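Local atomic coordinates of malonyl CoA-acyl carrier protein transacylase (Bartonella henselae, PDB entry 3QAT), a protein that probably catalyses transfer of the malonyl group from malonyl-CoA to acyl carrier protein, supplying malonyl units for bacterial fatty acid synthesis. Residues Ala209-Gln212 against Pro213-Asn216; Gly22-Leu25 against Thr26-Val30; Val182-Ala185 against Val186-Ala189. All coordinates share one frame; numbering follows the deposited sequence.

Contact 1. Residues Ala209-Gln212 against Pro213-Asn216; sequences ALMQ and PAAN
Ala-215 N donates to Met-211 O (3.1 Å) and Asn-216 N to Gln-212 O (3.0 Å), two i to i+4 bonds that start helix 212-224, while Gln-212 N bonds Ala-209 O in the 3-10 turn before it. This is a helix N-terminus led in by a 3-10 segment, at the point where helix 212-224 of the acyltransferase packs against helices 113-129 and 246-258. Met-211 O also takes a weak bond from Ala-214 N, as fits a chain changing from one helical pitch to the other. Pro-213 suits the first turn, where its nitrogen, lacking a hydrogen, costs no helical bond. On the buried side, Met-211 SD lies 4.3 Å from Ala-214 CB, and both side chains touch Met-127 of helix 113-129 and Val-257 of helix 246-258. The small side chain of Ala-214 is consistent with a close approach of these helices. The exposed side is polar. Gln-212 sends CG anti to its backbone N (chi1 -168°) and then bends at chi2 (68°), which turns its amide along the helix toward Asn-216, one turn on. The two side chains cross at about a right angle, their amide planes 52° apart. Gln-212 NE2 donates to Asn-216 OD1 at 3.1 Å; the acceptor lies nearly in the glutamine amide plane, whereas NE2 sits above the asparagine carbonyl plane.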
ATOM      1  N   ALA A 209      -7.119  -3.972  15.611  1.00 15.76           N
ATOM      2  CA  ALA A 209      -8.137  -3.146  16.281  1.00 16.71           C
ATOM      3  C   ALA A 209      -7.509  -2.010  17.091  1.00 16.90           C
ATOM      4  O   ALA A 209      -8.181  -1.006  17.390  1.00 17.23           O
ATOM      5  CB  ALA A 209      -9.029  -4.018  17.161  1.00 17.49           C
ATOM      6  N   LEU A 210      -6.233  -2.148  17.445  1.00 16.86           N
ATOM      7  CA  LEU A 210      -5.503  -1.111  18.171  1.00 17.24           C
ATOM      8  C   LEU A 210      -5.368   0.205  17.392  1.00 16.96           C
ATOM      9  O   LEU A 210      -5.081   1.257  17.982  1.00 18.08           O
ATOM     10  CB  LEU A 210      -4.122  -1.603  18.605  1.00 17.29           C
ATOM     11  CG  LEU A 210      -4.056  -2.756  19.611  1.00 19.21           C
ATOM     12  CD1 LEU A 210      -2.614  -3.167  19.790  1.00 19.55           C
ATOM     13  CD2 LEU A 210      -4.622  -2.341  20.954  1.00 20.67           C
ATOM     14  N   MET A 211      -5.567   0.127  16.072  1.00 16.22           N
ATOM     15  CA  MET A 211      -5.502   1.298  15.198  1.00 16.27           C
ATOM     16  C   MET A 211      -6.771   2.124  15.212  1.00 15.86           C
ATOM     17  O   MET A 211      -6.862   3.096  14.467  1.00 16.08           O
ATOM     18  CB  MET A 211      -5.242   0.877  13.743  1.00 15.58           C
ATOM     19  CG  MET A 211      -3.794   0.832  13.283  1.00 19.34           C
ATOM     20  SD  MET A 211      -2.631   2.120  13.812  1.00 21.07           S
ATOM     21  CE  MET A 211      -2.033   0.991  15.027  1.00 15.61           C
ATOM     22  N   GLN A 212      -7.748   1.766  16.048  1.00 16.19           N
ATOM     23  CA  GLN A 212      -9.023   2.506  16.050  1.00 16.86           C
ATOM     24  C   GLN A 212      -8.913   4.045  16.108  1.00 17.05           C
ATOM     25  O   GLN A 212      -9.648   4.703  15.381  1.00 16.34           O
ATOM     26  CB  GLN A 212      -9.998   1.983  17.112  1.00 18.20           C
ATOM     27  CG  GLN A 212     -11.407   2.527  16.944  1.00 19.50           C
ATOM     28  CD  GLN A 212     -12.085   1.997  15.693  1.00 22.31           C
ATOM     29  OE1 GLN A 212     -11.982   0.803  15.366  1.00 23.15           O
ATOM     30  NE2 GLN A 212     -12.792   2.878  14.986  1.00 22.08           N
ATOM     31  N   PRO A 213      -8.017   4.622  16.953  1.00 17.92           N
ATOM     32  CA  PRO A 213      -7.904   6.099  16.941  1.00 17.88           C
ATOM     33  C   PRO A 213      -7.484   6.661  15.563  1.00 17.22           C
ATOM     34  O   PRO A 213      -7.910   7.760  15.166  1.00 17.64           O
ATOM     35  CB  PRO A 213      -6.816   6.379  17.991  1.00 18.50           C
ATOM     36  CG  PRO A 213      -6.890   5.192  18.936  1.00 19.40           C
ATOM     37  CD  PRO A 213      -7.163   4.026  18.005  1.00 18.25           C
ATOM     38  N   ALA A 214      -6.675   5.911  14.827  1.00 15.65           N
ATOM     39  CA  ALA A 214      -6.272   6.344  13.499  1.00 14.57           C
ATOM     40  C   ALA A 214      -7.423   6.211  12.490  1.00 13.83           C
ATOM     41  O   ALA A 214      -7.541   7.029  11.564  1.00 13.81           O
ATOM     42  CB  ALA A 214      -5.038   5.571  13.021  1.00 13.72           C
ATOM     43  N   ALA A 215      -8.255   5.182  12.645  1.00 13.90           N
ATOM     44  CA  ALA A 215      -9.454   5.051  11.815  1.00 12.61           C
ATOM     45  C   ALA A 215     -10.386   6.255  12.006  1.00 14.38           C
ATOM     46  O   ALA A 215     -10.892   6.819  11.032  1.00 13.74           O
ATOM     47  CB  ALA A 215     -10.191   3.732  12.117  1.00 12.98           C
ATOM     48  N   ASN A 216     -10.608   6.635  13.267  1.00 15.00           N
ATOM     49  CA  ASN A 216     -11.441   7.799  13.566  1.00 16.31           C
ATOM     50  C   ASN A 216     -10.876   9.082  12.933  1.00 16.09           C
ATOM     51  O   ASN A 216     -11.632   9.893  12.376  1.00 16.39           O
ATOM     52  CB  ASN A 216     -11.581   7.970  15.073  1.00 17.24           C
ATOM     53  CG  ASN A 216     -12.275   6.796  15.733  1.00 19.27           C
ATOM     54  OD1 ASN A 216     -12.956   5.999  15.076  1.00 22.47           O
ATOM     55  ND2 ASN A 216     -12.119   6.691  17.057  1.00 22.89           N
TER

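Contact 2. Residues Gly22-Leu25 against Thr26-Val30; sequences GKVL and TEQFV
Thr-26 N bonds Gly-22 O (3.0 Å), Glu-27 N bonds Lys-23 O and Phe-29 N bonds Leu-25 O (2.9 Å); these bonds define the short helix 23-28, flanked by Gly-22 and Phe-29. Gly-22 stands at the N-cap with a positive phi of 80°, a conformation easiest for glycine. Near the other end the bonds of Gln-28 N to Val-24 O and Leu-25 O are weak. The side chain of Thr-26 turns back on the preceding turn: with chi1 at 68°, OG1 sits between its own N and carbonyl carbon, from where it donates to Lys-23 O at 2.7 Å. That carbonyl thus accepts from both OG1 and Glu-27 N. A backbone bond from a threonine hydroxyl lets this residue be buried within a helix, and its methyl CG2 lies against Gly-22 O while the side chain packs on Phe-36 and Phe-52. The segment is a one-and-a-half-turn helix lying on helices 62-82 and 306-316; Phe-29, the first residue to leave helical angles, ends it and stands at the N-cap position of helix 30-43, hence the abrupt join. One ordered water accepts from Lys-23 NZ and donates to Thr-26 OG1, linking the ammonium to the hydroxyl. Glu-27 OE2 stays 4.4 Å from Lys-23 NZ, beyond a salt bridge, though Glu-27 OE2 lies 3.4 Å from Lys-23 CE. On the exposed flank Val-24 CG1 rests on the amide of Gln-28, 3.6 Å from CD. The inward face is apolar: Leu-25 CD1 meets CD2 of the Phe-29 ring at 3.8 Å, while Leu-25 O lies at the ring edge. Leucine and phenylalanine suit this side, where Leu-25 touches Val-76 and Ile-309 and Phe-29 touches Val-79 and Ala-306.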
ATOM      1  N   GLY A  22      12.697   8.088  -6.997  1.00  9.57           N
ATOM      2  CA  GLY A  22      12.124   9.193  -7.749  1.00 10.76           C
ATOM      3  C   GLY A  22      13.104  10.273  -8.213  1.00 12.04           C
ATOM      4  O   GLY A  22      12.720  11.068  -9.051  1.00 12.63           O
ATOM      5  N   LYS A  23      14.346  10.295  -7.708  1.00 11.67           N
ATOM      6  CA  LYS A  23      15.251  11.432  -7.977  1.00 13.48           C
ATOM      7  C   LYS A  23      15.618  11.473  -9.461  1.00 14.10           C
ATOM      8  O   LYS A  23      15.502  12.525 -10.106  1.00 14.25           O
ATOM      9  CB  LYS A  23      16.519  11.380  -7.105  1.00 13.21           C
ATOM     10  CG  LYS A  23      17.551  12.495  -7.382  1.00 16.40           C
ATOM     11  CD  LYS A  23      17.000  13.859  -6.998  1.00 19.73           C
ATOM     12  CE  LYS A  23      17.880  14.996  -7.485  1.00 21.31           C
ATOM     13  NZ  LYS A  23      17.329  16.300  -7.035  1.00 22.47           N
ATOM     14  N   VAL A  24      16.033  10.327  -9.999  1.00 14.73           N
ATOM     15  CA  VAL A  24      16.379  10.261 -11.433  1.00 14.78           C
ATOM     16  C   VAL A  24      15.199  10.656 -12.335  1.00 15.27           C
ATOM     17  O   VAL A  24      15.366  11.409 -13.316  1.00 15.16           O
ATOM     18  CB  VAL A  24      16.948   8.877 -11.816  1.00 15.47           C
ATOM     19  CG1 VAL A  24      17.105   8.742 -13.358  1.00 14.75           C
ATOM     20  CG2 VAL A  24      18.283   8.670 -11.092  1.00 16.40           C
ATOM     21  N   LEU A  25      14.004  10.182 -11.986  1.00 14.00           N
ATOM     22  CA  LEU A  25      12.817  10.507 -12.757  1.00 14.71           C
ATOM     23  C   LEU A  25      12.564  12.025 -12.751  1.00 14.45           C
ATOM     24  O   LEU A  25      12.206  12.582 -13.789  1.00 14.92           O
ATOM     25  CB  LEU A  25      11.591   9.736 -12.242  1.00 14.36           C
ATOM     26  CG  LEU A  25      10.486   9.514 -13.280  1.00 18.96           C
ATOM     27  CD1 LEU A  25      10.947   8.512 -14.370  1.00 18.21           C
ATOM     28  CD2 LEU A  25       9.193   9.031 -12.605  1.00 20.01           C
ATOM     29  N   THR A  26      12.772  12.685 -11.609  1.00 14.10           N
ATOM     30  CA  THR A  26      12.614  14.147 -11.537  1.00 14.27           C
ATOM     31  C   THR A  26      13.626  14.909 -12.390  1.00 14.70           C
ATOM     32  O   THR A  26      13.321  16.000 -12.867  1.00 15.55           O
ATOM     33  CB  THR A  26      12.643  14.737 -10.111  1.00 14.47           C
ATOM     34  OG1 THR A  26      13.946  14.605  -9.542  1.00 16.64           O
ATOM     35  CG2 THR A  26      11.623  14.080  -9.211  1.00 12.55           C
ATOM     36  N   GLU A  27      14.812  14.330 -12.555  1.00 15.03           N
ATOM     37  CA  GLU A  27      15.861  14.937 -13.395  1.00 16.64           C
ATOM     38  C   GLU A  27      15.513  14.820 -14.877  1.00 17.00           C
ATOM     39  O   GLU A  27      15.868  15.704 -15.671  1.00 18.15           O
ATOM     40  CB  GLU A  27      17.219  14.297 -13.083  1.00 16.85           C
ATOM     41  CG  GLU A  27      17.736  14.703 -11.715  1.00 19.70           C
ATOM     42  CD  GLU A  27      18.931  13.886 -11.248  1.00 25.93           C
ATOM     43  OE1 GLU A  27      19.182  12.791 -11.808  1.00 26.82           O
ATOM     44  OE2 GLU A  27      19.610  14.345 -10.301  1.00 28.38           O
ATOM     45  N   GLN A  28      14.781  13.761 -15.227  1.00 16.93           N
ATOM     46  CA  GLN A  28      14.466  13.388 -16.613  1.00 17.29           C
ATOM     47  C   GLN A  28      13.164  13.999 -17.133  1.00 17.06           C
ATOM     48  O   GLN A  28      13.035  14.255 -18.332  1.00 18.86           O
ATOM     49  CB  GLN A  28      14.361  11.861 -16.745  1.00 16.67           C
ATOM     50  CG  GLN A  28      15.669  11.099 -16.577  1.00 18.74           C
ATOM     51  CD  GLN A  28      15.441   9.594 -16.488  1.00 20.72           C
ATOM     52  OE1 GLN A  28      14.464   9.126 -15.881  1.00 18.19           O
ATOM     53  NE2 GLN A  28      16.337   8.830 -17.101  1.00 23.49           N
ATOM     54  N   PHE A  29      12.207  14.230 -16.233  1.00 15.53           N
ATOM     55  CA  PHE A  29      10.877  14.676 -16.626  1.00 14.88           C
ATOM     56  C   PHE A  29      10.352  15.761 -15.711  1.00 14.35           C
ATOM     57  O   PHE A  29      10.279  15.582 -14.468  1.00 14.09           O
ATOM     58  CB  PHE A  29       9.876  13.499 -16.596  1.00 14.46           C
ATOM     59  CG  PHE A  29      10.245  12.351 -17.481  1.00 15.89           C
ATOM     60  CD1 PHE A  29       9.910  12.378 -18.833  1.00 16.22           C
ATOM     61  CD2 PHE A  29      10.912  11.233 -16.964  1.00 16.00           C
ATOM     62  CE1 PHE A  29      10.236  11.300 -19.680  1.00 18.57           C
ATOM     63  CE2 PHE A  29      11.250  10.145 -17.810  1.00 17.74           C
ATOM     64  CZ  PHE A  29      10.911  10.189 -19.158  1.00 18.80           C
ATOM     65  N   VAL A  30       9.958  16.887 -16.309  1.00 13.91           N
ATOM     66  CA  VAL A  30       9.296  17.935 -15.525  1.00 12.83           C
ATOM     67  C   VAL A  30       7.989  17.414 -14.886  1.00 12.00           C
ATOM     68  O   VAL A  30       7.626  17.861 -13.801  1.00 11.45           O
ATOM     69  CB  VAL A  30       9.090  19.250 -16.365  1.00 13.52           C
ATOM     70  CG1 VAL A  30       7.928  19.099 -17.373  1.00 13.91           C
ATOM     71  CG2 VAL A  30       8.886  20.474 -15.443  1.00 12.57           C
TER
HETATM   72  O   HOH W   1      15.039  16.832  -8.460  1.00 23.87           O

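Contact 3. Residues Val182-Ala185 against Val186-Ala189; sequences VETA and VEVA
Glu-183 OE2 and Glu-187 OE2, one turn apart on helix 179-191, lie 4.3 Å from each other, and a water beside the pair bridges them. It donates to both carboxylates, at 2.6 Å to Glu-187 OE2 and 3.1 Å to Glu-183 OE2. A second water donates to Glu-187 OE2 (2.8 Å) and, at 3.2 Å, to Thr-184 OG1. Glu-187 OE2 is therefore gripped by two waters. Its chain runs back along the helix because CG lies anti to the carbonyl carbon (chi1 -66°) and the rest is extended. The hydroxyl of Thr-184 has a further partner, Lys-180 O in the preceding turn, which ties it to the helix backbone. Beneath, the main chain satisfies itself by regular i to i+4 bonds: Val-186 N to Val-182 O, Glu-187 N to Glu-183 O, Val-188 N to Thr-184 O (2.9 Å) and Ala-189 N to Ala-185 O (2.8 Å). The other face is apolar. Val-182, Val-186 and Ala-189 lie on strands 136-142 and 196-200, and Ala-185, Val-188 and Ala-189 on Ile-152 of helix 146-155; small alanines and branched valines alike suit a face turned to the protein interior. The helix is thus amphipathic, and on its solvent side the shared water probably eases the repulsion between the two like-charged carboxylates.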
ATOM      1  N   VAL A 182       1.648 -10.995  20.333  1.00 14.29           N
ATOM      2  CA  VAL A 182       2.336 -11.172  19.044  1.00 13.25           C
ATOM      3  C   VAL A 182       3.659 -11.938  19.214  1.00 13.09           C
ATOM      4  O   VAL A 182       3.998 -12.834  18.404  1.00 13.23           O
ATOM      5  CB  VAL A 182       2.546  -9.802  18.318  1.00 11.52           C
ATOM      6  CG1 VAL A 182       3.379  -9.970  17.013  1.00 10.73           C
ATOM      7  CG2 VAL A 182       1.187  -9.144  17.984  1.00 12.06           C
ATOM      8  N   GLU A 183       4.391 -11.621  20.280  1.00 14.06           N
ATOM      9  CA  GLU A 183       5.617 -12.344  20.608  1.00 15.64           C
ATOM     10  C   GLU A 183       5.344 -13.847  20.793  1.00 15.67           C
ATOM     11  O   GLU A 183       6.091 -14.692  20.283  1.00 14.72           O
ATOM     12  CB  GLU A 183       6.262 -11.747  21.865  1.00 17.08           C
ATOM     13  CG  GLU A 183       7.640 -12.338  22.168  1.00 21.43           C
ATOM     14  CD  GLU A 183       8.195 -11.895  23.515  1.00 26.84           C
ATOM     15  OE1 GLU A 183       7.542 -11.082  24.216  1.00 27.49           O
ATOM     16  OE2 GLU A 183       9.279 -12.399  23.892  1.00 30.60           O
ATOM     17  N   THR A 184       4.270 -14.161  21.517  1.00 15.96           N
ATOM     18  CA  THR A 184       3.898 -15.554  21.765  1.00 16.64           C
ATOM     19  C   THR A 184       3.498 -16.224  20.460  1.00 15.86           C
ATOM     20  O   THR A 184       3.853 -17.362  20.213  1.00 15.60           O
ATOM     21  CB  THR A 184       2.794 -15.686  22.824  1.00 17.43           C
ATOM     22  OG1 THR A 184       3.220 -14.999  24.011  1.00 19.52           O
ATOM     23  CG2 THR A 184       2.530 -17.162  23.148  1.00 19.65           C
ATOM     24  N   ALA A 185       2.766 -15.494  19.624  1.00 14.11           N
ATOM     25  CA  ALA A 185       2.347 -16.010  18.331  1.00 13.79           C
ATOM     26  C   ALA A 185       3.532 -16.396  17.459  1.00 13.00           C
ATOM     27  O   ALA A 185       3.466 -17.400  16.741  1.00 12.78           O
ATOM     28  CB  ALA A 185       1.462 -14.975  17.610  1.00 13.48           C
ATOM     29  N   VAL A 186       4.606 -15.601  17.503  1.00 12.55           N
ATOM     30  CA  VAL A 186       5.849 -15.952  16.797  1.00 12.62           C
ATOM     31  C   VAL A 186       6.415 -17.293  17.300  1.00 13.20           C
ATOM     32  O   VAL A 186       6.789 -18.153  16.490  1.00 13.36           O
ATOM     33  CB  VAL A 186       6.907 -14.792  16.839  1.00 12.53           C
ATOM     34  CG1 VAL A 186       8.251 -15.248  16.310  1.00 14.44           C
ATOM     35  CG2 VAL A 186       6.424 -13.610  15.986  1.00 13.43           C
ATOM     36  N   GLU A 187       6.468 -17.463  18.624  1.00 13.83           N
ATOM     37  CA  GLU A 187       6.927 -18.729  19.226  1.00 15.14           C
ATOM     38  C   GLU A 187       6.093 -19.897  18.706  1.00 15.08           C
ATOM     39  O   GLU A 187       6.657 -20.910  18.256  1.00 16.18           O
ATOM     40  CB  GLU A 187       6.853 -18.653  20.751  1.00 16.63           C
ATOM     41  CG  GLU A 187       7.810 -17.635  21.344  1.00 20.10           C
ATOM     42  CD  GLU A 187       7.512 -17.312  22.806  1.00 26.84           C
ATOM     43  OE1 GLU A 187       6.527 -17.846  23.368  1.00 28.02           O
ATOM     44  OE2 GLU A 187       8.269 -16.505  23.398  1.00 30.06           O
ATOM     45  N   VAL A 188       4.766 -19.733  18.720  1.00 14.62           N
ATOM     46  CA  VAL A 188       3.859 -20.788  18.264  1.00 14.54           C
ATOM     47  C   VAL A 188       4.034 -21.078  16.769  1.00 14.17           C
ATOM     48  O   VAL A 188       4.116 -22.229  16.337  1.00 13.96           O
ATOM     49  CB  VAL A 188       2.390 -20.478  18.598  1.00 14.73           C
ATOM     50  CG1 VAL A 188       1.484 -21.599  18.084  1.00 15.52           C
ATOM     51  CG2 VAL A 188       2.206 -20.322  20.122  1.00 15.64           C
ATOM     52  N   ALA A 189       4.137 -20.021  15.961  1.00 14.13           N
ATOM     53  CA  ALA A 189       4.358 -20.214  14.528  1.00 14.20           C
ATOM     54  C   ALA A 189       5.625 -21.006  14.228  1.00 14.54           C
ATOM     55  O   ALA A 189       5.629 -21.891  13.349  1.00 14.52           O
ATOM     56  CB  ALA A 189       4.412 -18.861  13.821  1.00 13.71           C
TER
HETATM   57  O   HOH W   2       9.968 -14.919  22.310  1.00 28.42           O
HETATM   58  O   HOH W   3       6.326 -14.901  24.601  1.00 31.28           O

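How the contacts relate
Along the chain the order is contact 2, contact 3, contact 1: the first two lie on helices 23-28 and 179-191, and contact 1 at the start of helix 212-224. Contact 3 and contact 1 are the nearer pair, with centres 23 Å and nearest atoms about 7 Å apart; strand 196-200, on which the helix of contact 3 packs, lies between them in sequence. That strand edges the five-stranded mixed sheet. Contact 2 lies on the opposite side of the chain's centre from both, its centre 36 Å from contact 1 and 44 Å from contact 3. The three are separate local features of three helices within one acyltransferase chain.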